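Coproheme decarboxylase (Thermus thermophilus, PDB 1VDH) catalyses the stepwise, hydrogen peroxide-dependent oxidative decarboxylation of coproheme to heme b, the last step of coproporphyrin-dependent heme biosynthesis, and assembles as a homopentamer. Local coordinates at residues A[20-25]-A[91-96]; A[104-109]-A[231-236]; A[177-182]-A[214-219]. All blocks are in the same frame, centred on the assembly; numbering follows the deposited sequence.

Contact 1: residues A[20-25]-A[91-96]; sequences DFRLLD and ARLSRS
Ser94 OG is gripped by both terminal nitrogens of Arg22: NH2 reaches it at 2.8 Å and NH1 at 3.1 Å, the NH2 bond being the straighter (N-H...O 151° against 136°). The hydroxyl lies end-on to the guanidinium, near its plane. On the adjoining edge Asp20, two residues back on the same strand, takes the group side-on in a salt bridge. Arg22 NH2 meets the syn lone pair of Asp20 OD2 at 2.9 Å, whereas Arg22 NE reaches Asp20 OD1 at 2.8 Å from a direction tilted out of the carboxylate plane. NH2 is thus shared between carboxylate and serine. The bend of the Arg22 chain at chi2 (-132°) brings the guanidinium alongside the Asp20 carboxylate and on to Ser94. Leu93 lies over one guanidinium face, offset toward the rim, its CD2 4.0 Å from Arg22 NH2 and 3.8 Å from Asp20 OD2. A water adds a looser link, donating to Ser94 O and accepting a weak bond from Arg22 NH1. The contact fastens the end of helix 83-95 to strand 10-24 of the barrel sheet; Leu93 also packs on Phe76 and helix 34-56, and Ser94 on Phe26 of a neighbouring subunit. Bonds along two edges and a leucine over one face should fix the rotation of the guanidinium, while Asp20 probably balances its buried charge.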
loop_
_atom_site.group_PDB
_atom_site.type_symbol
_atom_site.label_atom_id
_atom_site.label_comp_id
_atom_site.label_asym_id
_atom_site.label_seq_id
_atom_site.Cartn_x
_atom_site.Cartn_y
_atom_site.Cartn_z
ATOM N N ASP A 20 -10.273 -18.704 -0.640
ATOM C CA ASP A 20 -9.781 -18.384 -1.968
ATOM C C ASP A 20 -10.741 -17.390 -2.606
ATOM O O ASP A 20 -11.806 -17.773 -3.095
ATOM C CB ASP A 20 -9.687 -19.678 -2.799
ATOM C CG ASP A 20 -9.029 -19.479 -4.163
ATOM O OD1 ASP A 20 -8.897 -18.333 -4.647
ATOM O OD2 ASP A 20 -8.649 -20.500 -4.768
ATOM N N PHE A 21 -10.369 -16.112 -2.557
ATOM C CA PHE A 21 -11.169 -15.035 -3.134
ATOM C C PHE A 21 -10.703 -14.714 -4.546
ATOM O O PHE A 21 -9.514 -14.485 -4.780
ATOM C CB PHE A 21 -11.053 -13.757 -2.291
ATOM C CG PHE A 21 -11.687 -13.857 -0.937
ATOM C CD1 PHE A 21 -13.045 -13.606 -0.773
ATOM C CD2 PHE A 21 -10.916 -14.159 0.182
ATOM C CE1 PHE A 21 -13.629 -13.646 0.484
ATOM C CE2 PHE A 21 -11.490 -14.204 1.448
ATOM C CZ PHE A 21 -12.849 -13.946 1.602
ATOM N N ARG A 22 -11.651 -14.636 -5.475
ATOM C CA ARG A 22 -11.328 -14.328 -6.859
ATOM C C ARG A 22 -12.296 -13.312 -7.445
ATOM O O ARG A 22 -13.425 -13.155 -6.961
ATOM C CB ARG A 22 -11.353 -15.603 -7.710
ATOM C CG ARG A 22 -10.558 -16.742 -7.100
ATOM C CD ARG A 22 -9.631 -17.393 -8.096
ATOM N NE ARG A 22 -8.937 -18.513 -7.472
ATOM C CZ ARG A 22 -8.088 -19.319 -8.095
ATOM N NH1 ARG A 22 -7.808 -19.133 -9.379
ATOM N NH2 ARG A 22 -7.537 -20.324 -7.432
ATOM N N LEU A 23 -11.821 -12.593 -8.458
ATOM C CA LEU A 23 -12.623 -11.596 -9.157
ATOM C C LEU A 23 -12.991 -12.168 -10.518
ATOM O O LEU A 23 -12.169 -12.814 -11.174
ATOM C CB LEU A 23 -11.833 -10.300 -9.346
ATOM C CG LEU A 23 -11.682 -9.395 -8.122
ATOM C CD1 LEU A 23 -10.624 -8.349 -8.414
ATOM C CD2 LEU A 23 -13.030 -8.734 -7.780
ATOM N N LEU A 24 -14.227 -11.935 -10.939
ATOM C CA LEU A 24 -14.690 -12.430 -12.226
ATOM C C LEU A 24 -14.485 -11.397 -13.328
ATOM O O LEU A 24 -14.776 -10.213 -13.152
ATOM C CB LEU A 24 -16.171 -12.813 -12.140
ATOM C CG LEU A 24 -16.856 -13.233 -13.448
ATOM C CD1 LEU A 24 -16.301 -14.570 -13.927
ATOM C CD2 LEU A 24 -18.361 -13.322 -13.234
ATOM N N ASP A 25 -13.916 -11.832 -14.445
ATOM C CA ASP A 25 -13.734 -10.937 -15.574
ATOM C C ASP A 25 -15.080 -11.006 -16.303
ATOM O O ASP A 25 -15.269 -11.830 -17.203
ATOM C CB ASP A 25 -12.596 -11.423 -16.481
ATOM C CG ASP A 25 -12.263 -10.431 -17.598
ATOM O OD1 ASP A 25 -13.114 -9.585 -17.946
ATOM O OD2 ASP A 25 -11.141 -10.507 -18.135
ATOM N N ALA A 91 -5.075 -25.772 -6.683
ATOM C CA ALA A 91 -4.442 -25.958 -7.985
ATOM C C ALA A 91 -5.478 -26.398 -9.022
ATOM O O ALA A 91 -5.475 -25.914 -10.149
ATOM C CB ALA A 91 -3.317 -26.982 -7.886
ATOM N N ARG A 92 -6.369 -27.302 -8.623
ATOM C CA ARG A 92 -7.418 -27.799 -9.512
ATOM C C ARG A 92 -8.321 -26.669 -10.002
ATOM O O ARG A 92 -8.684 -26.621 -11.178
ATOM C CB ARG A 92 -8.255 -28.870 -8.811
ATOM C CG ARG A 92 -7.580 -30.232 -8.706
ATOM C CD ARG A 92 -7.400 -30.874 -10.077
ATOM N NE ARG A 92 -8.674 -31.096 -10.764
ATOM C CZ ARG A 92 -9.527 -32.076 -10.474
ATOM N NH1 ARG A 92 -9.252 -32.939 -9.505
ATOM N NH2 ARG A 92 -10.656 -32.200 -11.160
ATOM N N LEU A 93 -8.684 -25.759 -9.099
ATOM C CA LEU A 93 -9.531 -24.631 -9.474
ATOM C C LEU A 93 -8.777 -23.716 -10.434
ATOM O O LEU A 93 -9.309 -23.308 -11.468
ATOM C CB LEU A 93 -9.968 -23.842 -8.233
ATOM C CG LEU A 93 -10.841 -22.601 -8.461
ATOM C CD1 LEU A 93 -12.113 -22.961 -9.232
ATOM C CD2 LEU A 93 -11.176 -21.967 -7.125
ATOM N N SER A 94 -7.521 -23.429 -10.106
ATOM C CA SER A 94 -6.701 -22.554 -10.933
ATOM C C SER A 94 -6.443 -23.067 -12.346
ATOM O O SER A 94 -6.290 -22.269 -13.271
ATOM C CB SER A 94 -5.384 -22.227 -10.229
ATOM O OG SER A 94 -5.590 -21.253 -9.214
ATOM N N ARG A 95 -6.400 -24.384 -12.524
ATOM C CA ARG A 95 -6.170 -24.926 -13.863
ATOM C C ARG A 95 -7.453 -25.151 -14.664
ATOM O O ARG A 95 -7.398 -25.475 -15.851
ATOM C CB ARG A 95 -5.324 -26.205 -13.821
ATOM C CG ARG A 95 -5.939 -27.376 -13.104
ATOM C CD ARG A 95 -5.126 -28.648 -13.343
ATOM N NE ARG A 95 -3.734 -28.520 -12.911
ATOM C CZ ARG A 95 -3.225 -29.086 -11.817
ATOM N NH1 ARG A 95 -3.988 -29.829 -11.023
ATOM N NH2 ARG A 95 -1.943 -28.908 -11.518
ATOM N N SER A 96 -8.604 -24.945 -14.027
ATOM C CA SER A 96 -9.886 -25.126 -14.709
ATOM C C SER A 96 -10.092 -24.048 -15.773
ATOM O O SER A 96 -9.532 -22.953 -15.676
ATOM C CB SER A 96 -11.043 -25.082 -13.703
ATOM O OG SER A 96 -11.265 -23.760 -13.230
HETATM O O HOH W 1 -5.909 -19.574 -12.106
#

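Contact 2: residues A[104-109]-A[231-236]; sequences RSYSFY and PFFVGK
Inside the ferredoxin-like beta barrel of the chlorite dismutase family, strands 102-116 and 227-237 face each other without sharing a backbone bond, and Tyr106 bridges them. Its CG stands anti to the backbone N (chi1 -166°), which sends the ring across to Pro231 and Phe233. Phe233 meets the tyrosine through CZ and CE2, each 3.6 Å from Tyr106 CD2. The two ring planes are only 21° apart but slid past one another, with centroids separated by 5.3 Å, so little of one ring overlaps the other. At the phenol end, Pro231 crosses Tyr106 at about a right angle, its CG 4.0 Å from Tyr106 OH. Ser105 and Tyr106 both pair with Phe21 in a classic beta bulge, and Phe21 in turn stacks on Phe233. Tyr106 and Pro231 also touch Pro146, a predicted coproheme-binding residue, and His70 of a neighbouring subunit meets the Tyr106 ring. Cut back to an alanine, this position would probably lose the surface against which Phe233 and Pro231 pack, opening a gap between the strands. With no hydrogen bond across it, the contact rests on van der Waals packing of two rings and a proline, which joins the strands beside the predicted coproheme site.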
loop_
_atom_site.group_PDB
_atom_site.type_symbol
_atom_site.label_atom_id
_atom_site.label_comp_id
_atom_site.label_asym_id
_atom_site.label_seq_id
_atom_site.Cartn_x
_atom_site.Cartn_y
_atom_site.Cartn_z
ATOM N N ARG A 104 -7.130 -13.872 -8.999
ATOM C CA ARG A 104 -7.063 -14.039 -7.544
ATOM C C ARG A 104 -6.923 -12.659 -6.915
ATOM O O ARG A 104 -6.024 -11.901 -7.272
ATOM C CB ARG A 104 -5.872 -14.910 -7.129
ATOM C CG ARG A 104 -5.873 -16.318 -7.695
ATOM C CD ARG A 104 -4.895 -17.223 -6.934
ATOM N NE ARG A 104 -5.404 -17.580 -5.608
ATOM C CZ ARG A 104 -4.939 -18.584 -4.867
ATOM N NH1 ARG A 104 -3.940 -19.340 -5.309
ATOM N NH2 ARG A 104 -5.505 -18.868 -3.703
ATOM N N SER A 105 -7.811 -12.328 -5.985
ATOM C CA SER A 105 -7.754 -11.015 -5.350
ATOM C C SER A 105 -7.278 -11.044 -3.901
ATOM O O SER A 105 -6.687 -10.077 -3.423
ATOM C CB SER A 105 -9.111 -10.312 -5.451
ATOM O OG SER A 105 -10.118 -11.032 -4.767
ATOM N N TYR A 106 -7.558 -12.141 -3.203
ATOM C CA TYR A 106 -7.152 -12.298 -1.807
ATOM C C TYR A 106 -7.255 -13.773 -1.430
ATOM O O TYR A 106 -7.891 -14.561 -2.134
ATOM C CB TYR A 106 -8.053 -11.453 -0.886
ATOM C CG TYR A 106 -7.526 -11.285 0.528
ATOM C CD1 TYR A 106 -6.365 -10.554 0.780
ATOM C CD2 TYR A 106 -8.186 -11.863 1.616
ATOM C CE1 TYR A 106 -5.872 -10.400 2.082
ATOM C CE2 TYR A 106 -7.702 -11.715 2.919
ATOM C CZ TYR A 106 -6.549 -10.984 3.142
ATOM O OH TYR A 106 -6.075 -10.828 4.426
ATOM N N SER A 107 -6.610 -14.147 -0.332
ATOM C CA SER A 107 -6.641 -15.524 0.145
ATOM C C SER A 107 -6.167 -15.563 1.585
ATOM O O SER A 107 -5.598 -14.590 2.084
ATOM C CB SER A 107 -5.740 -16.427 -0.715
ATOM O OG SER A 107 -4.369 -16.215 -0.429
ATOM N N PHE A 108 -6.411 -16.686 2.253
ATOM C CA PHE A 108 -5.992 -16.843 3.635
ATOM C C PHE A 108 -5.866 -18.322 3.957
ATOM O O PHE A 108 -6.759 -19.113 3.647
ATOM C CB PHE A 108 -7.000 -16.191 4.588
ATOM C CG PHE A 108 -6.422 -15.838 5.936
ATOM C CD1 PHE A 108 -5.524 -14.783 6.064
ATOM C CD2 PHE A 108 -6.779 -16.555 7.076
ATOM C CE1 PHE A 108 -4.986 -14.446 7.308
ATOM C CE2 PHE A 108 -6.250 -16.227 8.323
ATOM C CZ PHE A 108 -5.349 -15.168 8.441
ATOM N N TYR A 109 -4.718 -18.698 4.506
ATOM C CA TYR A 109 -4.475 -20.077 4.898
ATOM C C TYR A 109 -4.406 -20.105 6.420
ATOM O O TYR A 109 -3.613 -19.382 7.029
ATOM C CB TYR A 109 -3.177 -20.612 4.288
ATOM C CG TYR A 109 -2.754 -21.947 4.864
ATOM C CD1 TYR A 109 -1.445 -22.154 5.299
ATOM C CD2 TYR A 109 -3.671 -22.997 5.003
ATOM C CE1 TYR A 109 -1.056 -23.368 5.858
ATOM C CE2 TYR A 109 -3.290 -24.215 5.564
ATOM C CZ TYR A 109 -1.980 -24.393 5.989
ATOM O OH TYR A 109 -1.587 -25.591 6.549
ATOM N N PRO A 231 -9.277 -6.691 6.487
ATOM C CA PRO A 231 -10.428 -6.483 5.597
ATOM C C PRO A 231 -11.622 -7.377 5.941
ATOM O O PRO A 231 -11.450 -8.468 6.482
ATOM C CB PRO A 231 -9.855 -6.819 4.222
ATOM C CG PRO A 231 -8.826 -7.869 4.532
ATOM C CD PRO A 231 -8.150 -7.305 5.764
ATOM N N PHE A 232 -12.830 -6.886 5.665
ATOM C CA PHE A 232 -14.056 -7.643 5.921
ATOM C C PHE A 232 -14.739 -7.973 4.599
ATOM O O PHE A 232 -14.965 -7.086 3.768
ATOM C CB PHE A 232 -15.028 -6.852 6.813
ATOM C CG PHE A 232 -14.627 -6.799 8.263
ATOM C CD1 PHE A 232 -13.566 -6.004 8.681
ATOM C CD2 PHE A 232 -15.311 -7.553 9.212
ATOM C CE1 PHE A 232 -13.190 -5.964 10.029
ATOM C CE2 PHE A 232 -14.945 -7.519 10.558
ATOM C CZ PHE A 232 -13.884 -6.726 10.967
ATOM N N PHE A 233 -15.037 -9.254 4.402
ATOM C CA PHE A 233 -15.694 -9.728 3.182
ATOM C C PHE A 233 -17.047 -10.325 3.528
ATOM O O PHE A 233 -17.154 -11.125 4.457
ATOM C CB PHE A 233 -14.876 -10.836 2.509
ATOM C CG PHE A 233 -13.528 -10.399 2.013
ATOM C CD1 PHE A 233 -13.327 -10.127 0.667
ATOM C CD2 PHE A 233 -12.446 -10.311 2.884
ATOM C CE1 PHE A 233 -12.065 -9.778 0.191
ATOM C CE2 PHE A 233 -11.188 -9.964 2.419
ATOM C CZ PHE A 233 -10.994 -9.698 1.070
ATOM N N VAL A 234 -18.077 -9.942 2.788
ATOM C CA VAL A 234 -19.405 -10.496 3.024
ATOM C C VAL A 234 -19.864 -11.195 1.754
ATOM O O VAL A 234 -19.787 -10.633 0.662
ATOM C CB VAL A 234 -20.439 -9.427 3.430
ATOM C CG1 VAL A 234 -21.799 -10.087 3.672
ATOM C CG2 VAL A 234 -19.994 -8.713 4.701
ATOM N N GLY A 235 -20.316 -12.436 1.900
ATOM C CA GLY A 235 -20.773 -13.187 0.747
ATOM C C GLY A 235 -22.056 -13.957 0.995
ATOM O O GLY A 235 -22.382 -14.297 2.130
ATOM N N LYS A 236 -22.807 -14.180 -0.077
ATOM C CA LYS A 236 -24.055 -14.924 -0.015
ATOM C C LYS A 236 -23.775 -16.337 -0.511
ATOM O O LYS A 236 -23.222 -16.510 -1.597
ATOM C CB LYS A 236 -25.108 -14.263 -0.911
ATOM C CG LYS A 236 -26.434 -15.007 -0.963
ATOM C CD LYS A 236 -27.421 -14.299 -1.868
ATOM C CE LYS A 236 -28.698 -15.111 -2.038
ATOM N NZ LYS A 236 -29.402 -15.321 -0.749
#

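Contact 3: residues A[177-182]-A[214-219]; sequences RKYQGE and VYEMRF
Glu216, on helix 207-217, is the acceptor for two neighbouring residues of the loop after helix 162-177, one at each carboxylate oxygen. Tyr179 OH donates to Glu216 OE2 in a short bond of 2.6 Å, arriving nearly in line with the C-O bond. Carboxylate and ring stand steeply to each other, their planes 73° apart, and Glu216 OE2 sits at the edge of the Tyr179 ring, 3.4 Å from Tyr179 CE1. Lys178 NZ forms a salt bridge with Glu216 OE1 at 2.9 Å, coming from above the carboxylate, 35° out of its plane. Glu216 reaches both with CG anti to the backbone N (chi1 -178°) and the rest of the chain extended. Lys178, by contrast, is bent at chi3 and chi4, and its ammonium also bonds Thr175 O. The type I turn from Arg177 to Gln180 holds both donors, while the Tyr179 side chain also touches Lys212 and Ile213. The contact thereby clips this turn to helix 207-217 at the surface, with Glu216 about 9 Å, side chain to side chain, from His172, the predicted axial ligand of the coproheme iron. Held through both oxygens, the carboxylate probably has little freedom to rotate, and its negative charge is probably stabilised by lysine and phenol together.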
loop_
_atom_site.group_PDB
_atom_site.type_symbol
_atom_site.label_atom_id
_atom_site.label_comp_id
_atom_site.label_asym_id
_atom_site.label_seq_id
_atom_site.Cartn_x
_atom_site.Cartn_y
_atom_site.Cartn_z
ATOM N N ARG A 177 -22.741 -14.499 23.413
ATOM C CA ARG A 177 -23.713 -15.541 23.728
ATOM C C ARG A 177 -25.120 -15.190 23.256
ATOM O O ARG A 177 -25.862 -16.068 22.811
ATOM C CB ARG A 177 -23.703 -15.859 25.231
ATOM C CG ARG A 177 -24.757 -16.874 25.679
ATOM C CD ARG A 177 -24.356 -17.601 26.970
ATOM N NE ARG A 177 -24.031 -16.693 28.072
ATOM C CZ ARG A 177 -22.794 -16.432 28.489
ATOM N NH1 ARG A 177 -21.753 -17.010 27.900
ATOM N NH2 ARG A 177 -22.594 -15.592 29.497
ATOM N N LYS A 178 -25.477 -13.909 23.318
ATOM C CA LYS A 178 -26.806 -13.485 22.880
ATOM C C LYS A 178 -26.962 -13.619 21.366
ATOM O O LYS A 178 -28.077 -13.568 20.850
ATOM C CB LYS A 178 -27.108 -12.044 23.318
ATOM C CG LYS A 178 -26.327 -10.970 22.571
ATOM C CD LYS A 178 -26.808 -9.564 22.930
ATOM C CE LYS A 178 -26.429 -9.188 24.353
ATOM N NZ LYS A 178 -24.950 -9.148 24.534
ATOM N N TYR A 179 -25.843 -13.786 20.662
ATOM C CA TYR A 179 -25.867 -13.932 19.208
ATOM C C TYR A 179 -25.798 -15.382 18.736
ATOM O O TYR A 179 -25.929 -15.639 17.539
ATOM C CB TYR A 179 -24.732 -13.129 18.556
ATOM C CG TYR A 179 -24.889 -11.632 18.686
ATOM C CD1 TYR A 179 -24.244 -10.932 19.699
ATOM C CD2 TYR A 179 -25.713 -10.923 17.814
ATOM C CE1 TYR A 179 -24.419 -9.551 19.848
ATOM C CE2 TYR A 179 -25.897 -9.547 17.951
ATOM C CZ TYR A 179 -25.251 -8.871 18.969
ATOM O OH TYR A 179 -25.454 -7.520 19.114
ATOM N N GLN A 180 -25.615 -16.317 19.669
ATOM C CA GLN A 180 -25.518 -17.746 19.345
ATOM C C GLN A 180 -26.637 -18.266 18.458
ATOM O O GLN A 180 -26.401 -19.057 17.544
ATOM C CB GLN A 180 -25.506 -18.604 20.613
ATOM C CG GLN A 180 -24.174 -18.726 21.300
ATOM C CD GLN A 180 -24.132 -19.918 22.236
ATOM O OE1 GLN A 180 -23.290 -20.803 22.091
ATOM N NE2 GLN A 180 -25.063 -19.961 23.183
ATOM N N GLY A 181 -27.858 -17.834 18.750
ATOM C CA GLY A 181 -29.006 -18.281 17.986
ATOM C C GLY A 181 -29.041 -17.858 16.531
ATOM O O GLY A 181 -29.687 -18.515 15.717
ATOM N N GLU A 182 -28.338 -16.777 16.196
ATOM C CA GLU A 182 -28.325 -16.266 14.830
ATOM C C GLU A 182 -26.964 -16.269 14.138
ATOM O O GLU A 182 -26.890 -16.161 12.915
ATOM C CB GLU A 182 -28.885 -14.838 14.801
ATOM C CG GLU A 182 -30.350 -14.707 15.229
ATOM C CD GLU A 182 -31.328 -15.344 14.252
ATOM O OE1 GLU A 182 -32.463 -15.651 14.669
ATOM O OE2 GLU A 182 -30.979 -15.532 13.068
ATOM N N VAL A 214 -20.281 -7.610 15.526
ATOM C CA VAL A 214 -18.942 -7.030 15.411
ATOM C C VAL A 214 -18.883 -5.663 16.099
ATOM O O VAL A 214 -17.937 -5.375 16.829
ATOM C CB VAL A 214 -18.490 -6.940 13.935
ATOM C CG1 VAL A 214 -17.170 -6.168 13.814
ATOM C CG2 VAL A 214 -18.315 -8.347 13.370
ATOM N N TYR A 215 -19.926 -4.855 15.920
ATOM C CA TYR A 215 -19.982 -3.531 16.544
ATOM C C TYR A 215 -20.105 -3.647 18.067
ATOM O O TYR A 215 -19.361 -2.997 18.799
ATOM C CB TYR A 215 -21.148 -2.718 15.980
ATOM C CG TYR A 215 -21.152 -1.250 16.379
ATOM C CD1 TYR A 215 -19.956 -0.544 16.560
ATOM C CD2 TYR A 215 -22.352 -0.561 16.538
ATOM C CE1 TYR A 215 -19.956 0.814 16.890
ATOM C CE2 TYR A 215 -22.365 0.801 16.866
ATOM C CZ TYR A 215 -21.165 1.479 17.041
ATOM O OH TYR A 215 -21.182 2.816 17.374
ATOM N N GLU A 216 -21.032 -4.475 18.546
ATOM C CA GLU A 216 -21.190 -4.634 19.991
ATOM C C GLU A 216 -19.916 -5.169 20.644
ATOM O O GLU A 216 -19.490 -4.659 21.681
ATOM C CB GLU A 216 -22.384 -5.524 20.344
ATOM C CG GLU A 216 -22.585 -5.640 21.855
ATOM C CD GLU A 216 -23.866 -6.348 22.266
ATOM O OE1 GLU A 216 -24.008 -6.651 23.466
ATOM O OE2 GLU A 216 -24.738 -6.583 21.411
ATOM N N MET A 217 -19.277 -6.148 20.007
ATOM C CA MET A 217 -18.041 -6.724 20.542
ATOM C C MET A 217 -16.879 -5.749 20.646
ATOM O O MET A 217 -15.995 -5.930 21.484
ATOM C CB MET A 217 -17.591 -7.930 19.717
ATOM C CG MET A 217 -18.396 -9.179 19.969
ATOM S SD MET A 217 -17.710 -10.563 19.055
ATOM C CE MET A 217 -18.402 -11.929 19.993
ATOM N N ARG A 218 -16.873 -4.720 19.800
ATOM C CA ARG A 218 -15.789 -3.742 19.829
ATOM C C ARG A 218 -15.767 -2.950 21.138
ATOM O O ARG A 218 -14.751 -2.352 21.482
ATOM C CB ARG A 218 -15.849 -2.815 18.609
ATOM C CG ARG A 218 -14.497 -2.174 18.267
ATOM C CD ARG A 218 -14.347 -1.934 16.777
ATOM N NE ARG A 218 -14.355 -3.189 16.028
ATOM C CZ ARG A 218 -14.188 -3.287 14.713
ATOM N NH1 ARG A 218 -13.987 -2.197 13.973
ATOM N NH2 ARG A 218 -14.242 -4.479 14.132
ATOM N N PHE A 219 -16.870 -2.991 21.888
ATOM C CA PHE A 219 -16.938 -2.305 23.177
ATOM C C PHE A 219 -16.397 -3.161 24.335
ATOM O O PHE A 219 -16.224 -2.664 25.447
ATOM C CB PHE A 219 -18.360 -1.810 23.465
ATOM C CG PHE A 219 -18.815 -0.724 22.529
ATOM C CD1 PHE A 219 -19.514 -1.036 21.371
ATOM C CD2 PHE A 219 -18.512 0.611 22.790
ATOM C CE1 PHE A 219 -19.909 -0.031 20.474
ATOM C CE2 PHE A 219 -18.899 1.622 21.904
ATOM C CZ PHE A 219 -19.600 1.296 20.741
#

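How the contacts relate
From the N terminus, strand 10-24 supplies the first half of contact 1, whose loop closes at the end of helix 83-95, after helix 34-56 and two further strands. The chain then turns into strand 102-116, which opens contact 2; that wide loop closes only at strand 227-237. Contact 3 opens and closes within it, joining the turn behind helix 162-177 to helix 207-217. Contacts 1 and 2 touch through paired strands 10-24 and 102-116, where Phe21 bonds to the backbone of Ser105 and Tyr106. Contacts 2 and 3 meet where Phe232 packs on Val214 and Arg218. Contacts 1 and 3 lie on opposite sides of the chain's centre, their own centres about 33 Å apart.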